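Local atomic coordinates of putative ABC transporter, ATP-binding protein ComA (Streptococcus mutans, PDB entry 3K8U), a protein that is a putative ATP-binding ABC transporter protein, represented by its peptidase domain of family C39, whose clan is that of the papain-like peptidases. Residues 5-9 with 98-102; 37-43 with 56-61; 71-75 with 127-131. One frame throughout, in Å; residues are numbered along the deposited sequence.

In the fold
The three contacts sample both halves of a single domain, one helical and one built on an antiparallel sheet. Interaction 1 ties the N-terminal loop to strand 93-104, interaction 2 pairs helices 35-41 and 51-60, and interaction 3 joins the turn after strand 63-69 to helix 124-130. Along the chain, interaction 2 falls wholly within the span between 5-9 and 98-102, whereas the segments of interactions 1 and 3 alternate. Centres of 1 and 3 lie 16 Å apart, and they touch: Tyr98 probably hydrogen-bonds Glu130. Interactions 2 and 3, with centres 26 Å apart, flank the chain's centre. Helix 17-28 touches both interactions 1 and 2, thereby linking helical part and sheet.

Interaction 1: 5-9 with 98-102; sequences HYKLV and YVVYG
Tyr101 reaches from the sheet into the N-terminal loop, meeting Tyr6, Lys7 and Leu8 in turn. Its CB lies 3.4 Å from Tyr6 CD2, at an oblique approach to that ring. Further out, the ring of Tyr101 has Tyr6 CB directly over one face, 3.7 Å from its centroid, a CH-pi contact. Val99 CG1 lies against the opposite face, displaced toward the ring's margin. The two tyrosine side chains run past each other in opposite senses, with ring planes 35° apart. With CG anti to the carbonyl carbon (chi1 -59°), Tyr101 is aimed at the loop, and its hydroxyl OH donates a hydrogen bond of 2.6 Å to Lys7 O. That donor stands above the carbonyl plane, 52° out of it. The same OH is 3.3 Å from Leu8 CB, while Leu8 CD1 reaches Val99 CG2 at 4.4 Å. A classic beta bulge interrupts strand 93-104 here, Tyr101 and Gly102 both pairing through their backbones with Ile109 of strand 107-112. The loop runs along both the strand and helix 17-28: Val9 N bonds Ser24 OG and Lys7 NZ bonds Lys27 O, while Val99 itself packs on Val21 of that helix.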
loop_
_atom_site.group_PDB
_atom_site.type_symbol
_atom_site.label_atom_id
_atom_site.label_comp_id
_atom_site.label_asym_id
_atom_site.label_seq_id
_atom_site.Cartn_x
_atom_site.Cartn_y
_atom_site.Cartn_z
ATOM N N HIS A 5 8.811 -11.376 -8.766
ATOM C CA HIS A 5 9.058 -9.986 -9.250
ATOM C C HIS A 5 8.464 -8.960 -8.293
ATOM O O HIS A 5 9.076 -7.930 -8.006
ATOM C CB HIS A 5 8.436 -9.784 -10.637
ATOM C CG HIS A 5 9.025 -10.656 -11.703
ATOM N ND1 HIS A 5 10.385 -10.798 -11.884
ATOM C CD2 HIS A 5 8.437 -11.416 -12.657
ATOM C CE1 HIS A 5 10.608 -11.607 -12.904
ATOM N NE2 HIS A 5 9.443 -11.996 -13.391
ATOM N N TYR A 6 7.261 -9.248 -7.809
ATOM C CA TYR A 6 6.557 -8.349 -6.904
ATOM C C TYR A 6 6.707 -8.762 -5.446
ATOM O O TYR A 6 6.164 -9.779 -5.010
ATOM C CB TYR A 6 5.086 -8.268 -7.312
ATOM C CG TYR A 6 4.921 -7.945 -8.780
ATOM C CD1 TYR A 6 4.285 -8.835 -9.642
ATOM C CD2 TYR A 6 5.453 -6.775 -9.318
ATOM C CE1 TYR A 6 4.187 -8.568 -11.007
ATOM C CE2 TYR A 6 5.361 -6.497 -10.676
ATOM C CZ TYR A 6 4.728 -7.398 -11.515
ATOM O OH TYR A 6 4.651 -7.132 -12.863
ATOM N N LYS A 7 7.459 -7.959 -4.702
ATOM C CA LYS A 7 7.708 -8.230 -3.295
ATOM C C LYS A 7 6.602 -7.712 -2.386
ATOM O O LYS A 7 6.185 -6.554 -2.474
ATOM C CB LYS A 7 9.073 -7.670 -2.887
ATOM C CG LYS A 7 10.237 -8.433 -3.519
ATOM C CD LYS A 7 11.588 -7.780 -3.256
ATOM C CE LYS A 7 11.765 -6.516 -4.080
ATOM N NZ LYS A 7 13.135 -5.946 -3.943
ATOM N N LEU A 8 6.098 -8.602 -1.540
ATOM C CA LEU A 8 5.040 -8.257 -0.607
ATOM C C LEU A 8 5.293 -8.864 0.759
ATOM O O LEU A 8 5.534 -10.069 0.880
ATOM C CB LEU A 8 3.685 -8.752 -1.116
ATOM C CG LEU A 8 2.527 -8.617 -0.116
ATOM C CD1 LEU A 8 2.032 -7.177 -0.046
ATOM C CD2 LEU A 8 1.407 -9.522 -0.520
ATOM N N VAL A 9 5.256 -8.018 1.780
ATOM C CA VAL A 9 5.426 -8.462 3.153
ATOM C C VAL A 9 4.001 -8.579 3.687
ATOM O O VAL A 9 3.296 -7.575 3.821
ATOM C CB VAL A 9 6.223 -7.440 3.994
ATOM C CG1 VAL A 9 6.322 -7.914 5.440
ATOM C CG2 VAL A 9 7.622 -7.250 3.411
ATOM N N TYR A 98 -3.458 -1.645 -0.047
ATOM C CA TYR A 98 -2.848 -2.564 -1.006
ATOM C C TYR A 98 -1.615 -1.872 -1.548
ATOM O O TYR A 98 -1.472 -0.647 -1.456
ATOM C CB TYR A 98 -3.712 -2.778 -2.255
ATOM C CG TYR A 98 -5.016 -3.521 -2.128
ATOM C CD1 TYR A 98 -5.272 -4.383 -1.066
ATOM C CD2 TYR A 98 -5.992 -3.378 -3.117
ATOM C CE1 TYR A 98 -6.473 -5.091 -0.993
ATOM C CE2 TYR A 98 -7.189 -4.074 -3.055
ATOM C CZ TYR A 98 -7.426 -4.928 -1.997
ATOM O OH TYR A 98 -8.616 -5.614 -1.956
ATOM N N VAL A 99 -0.729 -2.671 -2.123
ATOM C CA VAL A 99 0.431 -2.143 -2.812
ATOM C C VAL A 99 -0.004 -2.336 -4.269
ATOM O O VAL A 99 -0.673 -3.324 -4.584
ATOM C CB VAL A 99 1.699 -2.988 -2.569
ATOM C CG1 VAL A 99 2.834 -2.473 -3.443
ATOM C CG2 VAL A 99 2.102 -2.934 -1.096
ATOM N N VAL A 100 0.259 -1.358 -5.132
ATOM C CA VAL A 100 -0.093 -1.510 -6.538
ATOM C C VAL A 100 1.223 -1.639 -7.298
ATOM O O VAL A 100 2.070 -0.749 -7.243
ATOM C CB VAL A 100 -0.934 -0.323 -7.079
ATOM C CG1 VAL A 100 -1.266 -0.550 -8.551
ATOM C CG2 VAL A 100 -2.224 -0.201 -6.288
ATOM N N TYR A 101 1.397 -2.773 -7.971
ATOM C CA TYR A 101 2.625 -3.070 -8.708
ATOM C C TYR A 101 2.591 -2.744 -10.190
ATOM O O TYR A 101 3.635 -2.514 -10.800
ATOM C CB TYR A 101 2.975 -4.547 -8.550
ATOM C CG TYR A 101 3.175 -4.978 -7.123
ATOM C CD1 TYR A 101 4.335 -4.643 -6.427
ATOM C CD2 TYR A 101 2.201 -5.725 -6.467
ATOM C CE1 TYR A 101 4.518 -5.043 -5.106
ATOM C CE2 TYR A 101 2.371 -6.127 -5.155
ATOM C CZ TYR A 101 3.525 -5.785 -4.480
ATOM O OH TYR A 101 3.669 -6.174 -3.172
ATOM N N GLY A 102 1.402 -2.771 -10.778
ATOM C CA GLY A 102 1.292 -2.478 -12.192
ATOM C C GLY A 102 -0.100 -2.705 -12.724
ATOM O O GLY A 102 -1.046 -2.921 -11.964
#

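Interaction 2: 37-43 with 56-61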
loop_
_atom_site.group_PDB
_atom_site.type_symbol
_atom_site.label_atom_id
_atom_site.label_comp_id
_atom_site.label_asym_id
_atom_site.label_seq_id
_atom_site.Cartn_x
_atom_site.Cartn_y
_atom_site.Cartn_z
ATOM N N TYR A 37 8.652 -3.188 14.000
ATOM C CA TYR A 37 9.341 -1.900 13.990
ATOM C C TYR A 37 8.491 -0.817 13.322
ATOM O O TYR A 37 8.345 0.284 13.856
ATOM C CB TYR A 37 10.680 -2.036 13.265
ATOM C CG TYR A 37 11.481 -0.758 13.136
ATOM C CD1 TYR A 37 12.040 -0.145 14.257
ATOM C CD2 TYR A 37 11.710 -0.182 11.887
ATOM C CE1 TYR A 37 12.813 1.007 14.136
ATOM C CE2 TYR A 37 12.479 0.969 11.754
ATOM C CZ TYR A 37 13.028 1.557 12.881
ATOM O OH TYR A 37 13.793 2.693 12.752
ATOM N N LEU A 38 7.933 -1.132 12.157
ATOM C CA LEU A 38 7.108 -0.171 11.427
ATOM C C LEU A 38 5.788 0.106 12.130
ATOM O O LEU A 38 5.240 1.203 12.020
ATOM C CB LEU A 38 6.874 -0.635 9.986
ATOM C CG LEU A 38 8.147 -0.716 9.140
ATOM C CD1 LEU A 38 7.802 -1.145 7.728
ATOM C CD2 LEU A 38 8.846 0.637 9.127
ATOM N N ARG A 39 5.291 -0.876 12.875
ATOM C CA ARG A 39 4.045 -0.721 13.622
ATOM C C ARG A 39 4.242 0.397 14.642
ATOM O O ARG A 39 3.366 1.245 14.834
ATOM C CB ARG A 39 3.693 -2.023 14.348
ATOM C CG ARG A 39 2.341 -2.005 15.057
ATOM C CD ARG A 39 2.177 -3.202 15.989
ATOM N NE ARG A 39 2.287 -4.476 15.282
ATOM C CZ ARG A 39 3.178 -5.421 15.568
ATOM N NH1 ARG A 39 4.054 -5.247 16.553
ATOM N NH2 ARG A 39 3.175 -6.557 14.887
ATOM N N GLU A 40 5.407 0.392 15.286
ATOM C CA GLU A 40 5.746 1.402 16.282
ATOM C C GLU A 40 5.985 2.773 15.640
ATOM O O GLU A 40 5.474 3.787 16.122
ATOM C CB GLU A 40 6.974 0.951 17.087
ATOM C CG GLU A 40 7.541 1.989 18.062
ATOM C CD GLU A 40 6.526 2.495 19.076
ATOM O OE1 GLU A 40 5.601 1.739 19.449
ATOM O OE2 GLU A 40 6.661 3.661 19.510
ATOM N N LEU A 41 6.724 2.790 14.532
ATOM C CA LEU A 41 7.029 4.029 13.815
ATOM C C LEU A 41 5.808 4.720 13.216
ATOM O O LEU A 41 5.784 5.948 13.094
ATOM C CB LEU A 41 8.045 3.768 12.705
ATOM C CG LEU A 41 9.500 4.163 12.958
ATOM C CD1 LEU A 41 10.050 3.414 14.161
ATOM C CD2 LEU A 41 10.323 3.874 11.711
ATOM N N SER A 42 4.811 3.934 12.820
ATOM C CA SER A 42 3.592 4.479 12.221
ATOM C C SER A 42 2.476 4.748 13.229
ATOM O O SER A 42 1.373 5.137 12.844
ATOM C CB SER A 42 3.082 3.539 11.125
ATOM O OG SER A 42 2.757 2.269 11.659
ATOM N N LYS A 43 2.761 4.524 14.513
ATOM C CA LYS A 43 1.788 4.733 15.587
ATOM C C LYS A 43 0.526 3.883 15.401
ATOM O O LYS A 43 -0.585 4.300 15.745
ATOM C CB LYS A 43 1.427 6.223 15.701
ATOM C CG LYS A 43 2.599 7.108 16.121
ATOM C CD LYS A 43 2.203 8.578 16.170
ATOM C CE LYS A 43 3.315 9.438 16.763
ATOM N NZ LYS A 43 4.599 9.320 16.009
ATOM N N GLU A 56 4.147 9.409 7.896
ATOM C CA GLU A 56 5.102 9.793 8.934
ATOM C C GLU A 56 6.216 8.765 9.072
ATOM O O GLU A 56 7.392 9.124 9.172
ATOM C CB GLU A 56 4.399 9.973 10.282
ATOM C CG GLU A 56 3.461 11.171 10.341
ATOM C CD GLU A 56 2.803 11.345 11.701
ATOM O OE1 GLU A 56 2.380 10.334 12.307
ATOM O OE2 GLU A 56 2.705 12.503 12.161
ATOM N N ALA A 57 5.843 7.489 9.066
ATOM C CA ALA A 57 6.811 6.405 9.185
ATOM C C ALA A 57 7.760 6.401 7.991
ATOM O O ALA A 57 8.976 6.311 8.159
ATOM C CB ALA A 57 6.097 5.069 9.307
ATOM N N ALA A 58 7.200 6.532 6.790
ATOM C CA ALA A 58 7.991 6.548 5.564
ATOM C C ALA A 58 9.028 7.675 5.578
ATOM O O ALA A 58 10.164 7.482 5.141
ATOM C CB ALA A 58 7.082 6.686 4.353
ATOM N N LYS A 59 8.630 8.843 6.080
ATOM C CA LYS A 59 9.523 10.000 6.161
ATOM C C LYS A 59 10.662 9.749 7.149
ATOM O O LYS A 59 11.792 10.188 6.928
ATOM C CB LYS A 59 8.749 11.261 6.555
ATOM C CG LYS A 59 7.871 11.832 5.448
ATOM C CD LYS A 59 7.203 13.129 5.886
ATOM C CE LYS A 59 6.357 13.737 4.772
ATOM N NZ LYS A 59 7.165 14.153 3.585
ATOM N N LYS A 60 10.359 9.046 8.236
ATOM C CA LYS A 60 11.361 8.712 9.245
ATOM C C LYS A 60 12.341 7.694 8.664
ATOM O O LYS A 60 13.474 7.576 9.130
ATOM C CB LYS A 60 10.703 8.127 10.498
ATOM C CG LYS A 60 9.818 9.090 11.275
ATOM C CD LYS A 60 9.152 8.366 12.436
ATOM C CE LYS A 60 8.192 9.265 13.198
ATOM N NZ LYS A 60 7.472 8.506 14.267
ATOM N N LEU A 61 11.891 6.950 7.657
ATOM C CA LEU A 61 12.724 5.948 7.004
ATOM C C LEU A 61 13.601 6.568 5.917
ATOM O O LEU A 61 14.390 5.872 5.281
ATOM C CB LEU A 61 11.863 4.845 6.393
ATOM C CG LEU A 61 11.010 3.974 7.317
ATOM C CD1 LEU A 61 10.215 2.990 6.476
ATOM C CD2 LEU A 61 11.887 3.237 8.317
#
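Leu38 O accepts two hydrogen bonds from Ser42, a residue that also packs across the contact on Ala57. Ser42 OG donates over 2.7 Å and Ser42 N over 2.9 Å, and the two donors come from opposite faces of the carbonyl plane, OG tilted 25° from it. The hydroxyl can fold back onto the helix because its OG sits between the backbone N and the carbonyl carbon (chi1 61°); it has a further hydrogen-bond partner in Thr44 OG1. Ser42 CB rests on Ala57 CB, where the backbones come nearest, Ser42 CA and Ala57 CA being only 4.8 Å apart. The small alanine side chain permits this approach and also meets Leu41 CB. Lys43 leaves the helix with positive phi and closes it in a Schellman motif, one of whose bonds runs from Lys43 N to Glu40 O. This end of helix 35-41 is where helix 51-60 lends a donor: the extended chain of Lys60 carries NZ to Leu41 O at 3.3 Å, in the carbonyl plane on a lone pair, with a C=O...N angle of 137°. Lys43, bent at its last torsion, brings its NZ within 3.5 Å of Lys60 NZ, a like-charge approach that Glu56 may ease, since Glu56 OE1 lies 4.4 Å from Lys43 NZ, beyond a salt bridge. On the apolar side, Leu61 places CD1 3.8 Å from Leu38 CD2, the side chains crossing near a right angle, and CD2 3.8 Å from Leu41 CD2. Leu61 CD2 also approaches the edge of the Tyr37 ring, one face of which carries Leu41 CD1 near its margin. Deeper in, Leu38 and Ala57 both touch Leu22 of helix 17-28.

Interaction 3: 71-75 with 127-131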
loop_
_atom_site.group_PDB
_atom_site.type_symbol
_atom_site.label_atom_id
_atom_site.label_comp_id
_atom_site.label_asym_id
_atom_site.label_seq_id
_atom_site.Cartn_x
_atom_site.Cartn_y
_atom_site.Cartn_z
ATOM N N ASP A 71 -8.086 9.060 -9.375
ATOM C CA ASP A 71 -9.177 8.266 -9.924
ATOM C C ASP A 71 -8.560 7.210 -10.845
ATOM O O ASP A 71 -7.342 7.171 -11.017
ATOM C CB ASP A 71 -10.191 9.151 -10.663
ATOM C CG ASP A 71 -9.552 10.013 -11.734
ATOM O OD1 ASP A 71 -8.929 9.451 -12.652
ATOM O OD2 ASP A 71 -9.667 11.254 -11.655
ATOM N N MET A 72 -9.391 6.390 -11.475
ATOM C CA MET A 72 -8.872 5.326 -12.332
ATOM C C MET A 72 -8.069 5.716 -13.577
ATOM O O MET A 72 -7.345 4.882 -14.119
ATOM C CB MET A 72 -9.978 4.328 -12.678
ATOM C CG MET A 72 -10.531 3.580 -11.462
ATOM S SD MET A 72 -9.303 2.585 -10.560
ATOM C CE MET A 72 -9.064 1.226 -11.703
ATOM N N THR A 73 -8.144 6.976 -14.008
ATOM C CA THR A 73 -7.379 7.410 -15.183
ATOM C C THR A 73 -5.889 7.378 -14.857
ATOM O O THR A 73 -5.041 7.400 -15.745
ATOM C CB THR A 73 -7.748 8.841 -15.639
ATOM O OG1 THR A 73 -7.319 9.785 -14.652
ATOM C CG2 THR A 73 -9.243 8.967 -15.867
ATOM N N LEU A 74 -5.580 7.322 -13.563
ATOM C CA LEU A 74 -4.205 7.258 -13.096
ATOM C C LEU A 74 -3.472 6.105 -13.779
ATOM O O LEU A 74 -2.326 6.245 -14.198
ATOM C CB LEU A 74 -4.196 7.041 -11.578
ATOM C CG LEU A 74 -2.845 6.963 -10.876
ATOM C CD1 LEU A 74 -2.144 8.321 -10.955
ATOM C CD2 LEU A 74 -3.046 6.536 -9.427
ATOM N N PHE A 75 -4.173 4.989 -13.957
ATOM C CA PHE A 75 -3.582 3.805 -14.565
ATOM C C PHE A 75 -3.381 3.855 -16.078
ATOM O O PHE A 75 -2.738 2.970 -16.655
ATOM C CB PHE A 75 -4.357 2.560 -14.116
ATOM C CG PHE A 75 -4.432 2.426 -12.623
ATOM C CD1 PHE A 75 -3.301 2.065 -11.890
ATOM C CD2 PHE A 75 -5.603 2.735 -11.939
ATOM C CE1 PHE A 75 -3.334 2.024 -10.499
ATOM C CE2 PHE A 75 -5.647 2.697 -10.546
ATOM C CZ PHE A 75 -4.506 2.341 -9.823
ATOM N N PHE A 127 -11.464 -3.100 -8.171
ATOM C CA PHE A 127 -10.577 -2.172 -7.481
ATOM C C PHE A 127 -11.239 -0.802 -7.313
ATOM O O PHE A 127 -11.221 -0.221 -6.229
ATOM C CB PHE A 127 -9.271 -2.024 -8.251
ATOM C CG PHE A 127 -8.291 -1.100 -7.597
ATOM C CD1 PHE A 127 -7.518 -1.536 -6.528
ATOM C CD2 PHE A 127 -8.141 0.207 -8.049
ATOM C CE1 PHE A 127 -6.606 -0.680 -5.915
ATOM C CE2 PHE A 127 -7.236 1.066 -7.445
ATOM C CZ PHE A 127 -6.466 0.624 -6.376
ATOM N N GLN A 128 -11.810 -0.292 -8.399
ATOM C CA GLN A 128 -12.493 1.004 -8.387
ATOM C C GLN A 128 -13.590 1.047 -7.313
ATOM O O GLN A 128 -13.807 2.078 -6.673
ATOM C CB GLN A 128 -13.083 1.274 -9.774
ATOM C CG GLN A 128 -13.730 2.642 -9.950
ATOM C CD GLN A 128 -14.114 2.905 -11.395
ATOM O OE1 GLN A 128 -13.703 3.903 -11.984
ATOM N NE2 GLN A 128 -14.883 1.996 -11.979
ATOM N N SER A 129 -14.257 -0.086 -7.090
ATOM C CA SER A 129 -15.316 -0.160 -6.085
ATOM C C SER A 129 -14.812 -0.048 -4.642
ATOM O O SER A 129 -15.506 0.494 -3.787
ATOM C CB SER A 129 -16.127 -1.453 -6.245
ATOM O OG SER A 129 -16.759 -1.511 -7.514
ATOM N N GLU A 130 -13.605 -0.547 -4.377
ATOM C CA GLU A 130 -13.025 -0.518 -3.028
ATOM C C GLU A 130 -12.145 0.698 -2.721
ATOM O O GLU A 130 -12.048 1.130 -1.573
ATOM C CB GLU A 130 -12.161 -1.768 -2.798
ATOM C CG GLU A 130 -12.856 -3.106 -3.000
ATOM C CD GLU A 130 -11.910 -4.294 -2.830
ATOM O OE1 GLU A 130 -12.412 -5.433 -2.740
ATOM O OE2 GLU A 130 -10.671 -4.098 -2.792
ATOM N N TRP A 131 -11.480 1.215 -3.749
ATOM C CA TRP A 131 -10.548 2.343 -3.617
ATOM C C TRP A 131 -11.168 3.690 -3.238
ATOM O O TRP A 131 -12.124 4.153 -3.870
ATOM C CB TRP A 131 -9.759 2.470 -4.926
ATOM C CG TRP A 131 -8.604 3.440 -4.931
ATOM C CD1 TRP A 131 -7.742 3.715 -3.903
ATOM C CD2 TRP A 131 -8.138 4.184 -6.054
ATOM N NE1 TRP A 131 -6.756 4.579 -4.329
ATOM C CE2 TRP A 131 -6.980 4.881 -5.648
ATOM C CE3 TRP A 131 -8.587 4.324 -7.377
ATOM C CZ2 TRP A 131 -6.261 5.705 -6.516
ATOM C CZ3 TRP A 131 -7.871 5.140 -8.240
ATOM C CH2 TRP A 131 -6.718 5.821 -7.804
HETATM O O HOH W 1 -12.638 6.264 -10.843
#
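An aromatic cluster of Phe75, Phe127 and Trp131 joins the 3-10 segment that starts at Met72 to the end of helix 124-130. Phe75 CZ lies 3.8 Å from Phe127 CE2; their planes stand at 83°. The Phe75 and Trp131 side chains point in opposing senses as they pass, with Phe75 CE2 4.0 Å from Trp131 CZ3. Within the helix segment, Phe127 CE2 covers part of one face of the indole. Met72 adds its sulfur to the group: bent at both chi2 (-60°) and chi3, the chain sets SD at the edge of the Phe127 ring, in its plane and 3.6 Å from Phe127 CD2, while the same SD meets Trp131 CE3 obliquely at 3.7 Å. Both are Met-aromatic contacts. The turn that presents Met72 begins with an Asx turn: Asp71 OD1 accepts from Thr73 N on its anti lone pair and from Thr73 OG1 on its syn lone pair, the latter over 2.6 Å, and this double grip fixes the carboxylate. Just beyond, the indole edge abuts the turn's backbone, with Trp131 CZ3 3.4 Å from Asp71 C. Gln128, its chain extended, lays OE1 beside Met72 CG and receives a 2.8 Å bond from a water to its OE1; that water also accepts weakly from Met72 N, bridging the two segments. The indole NE1 is directed elsewhere, to Leu134 O. Inward, Phe75 and Phe127 both pack on Leu108 of strand 107-112, and Trp131 touches Val86 of strand 84-90.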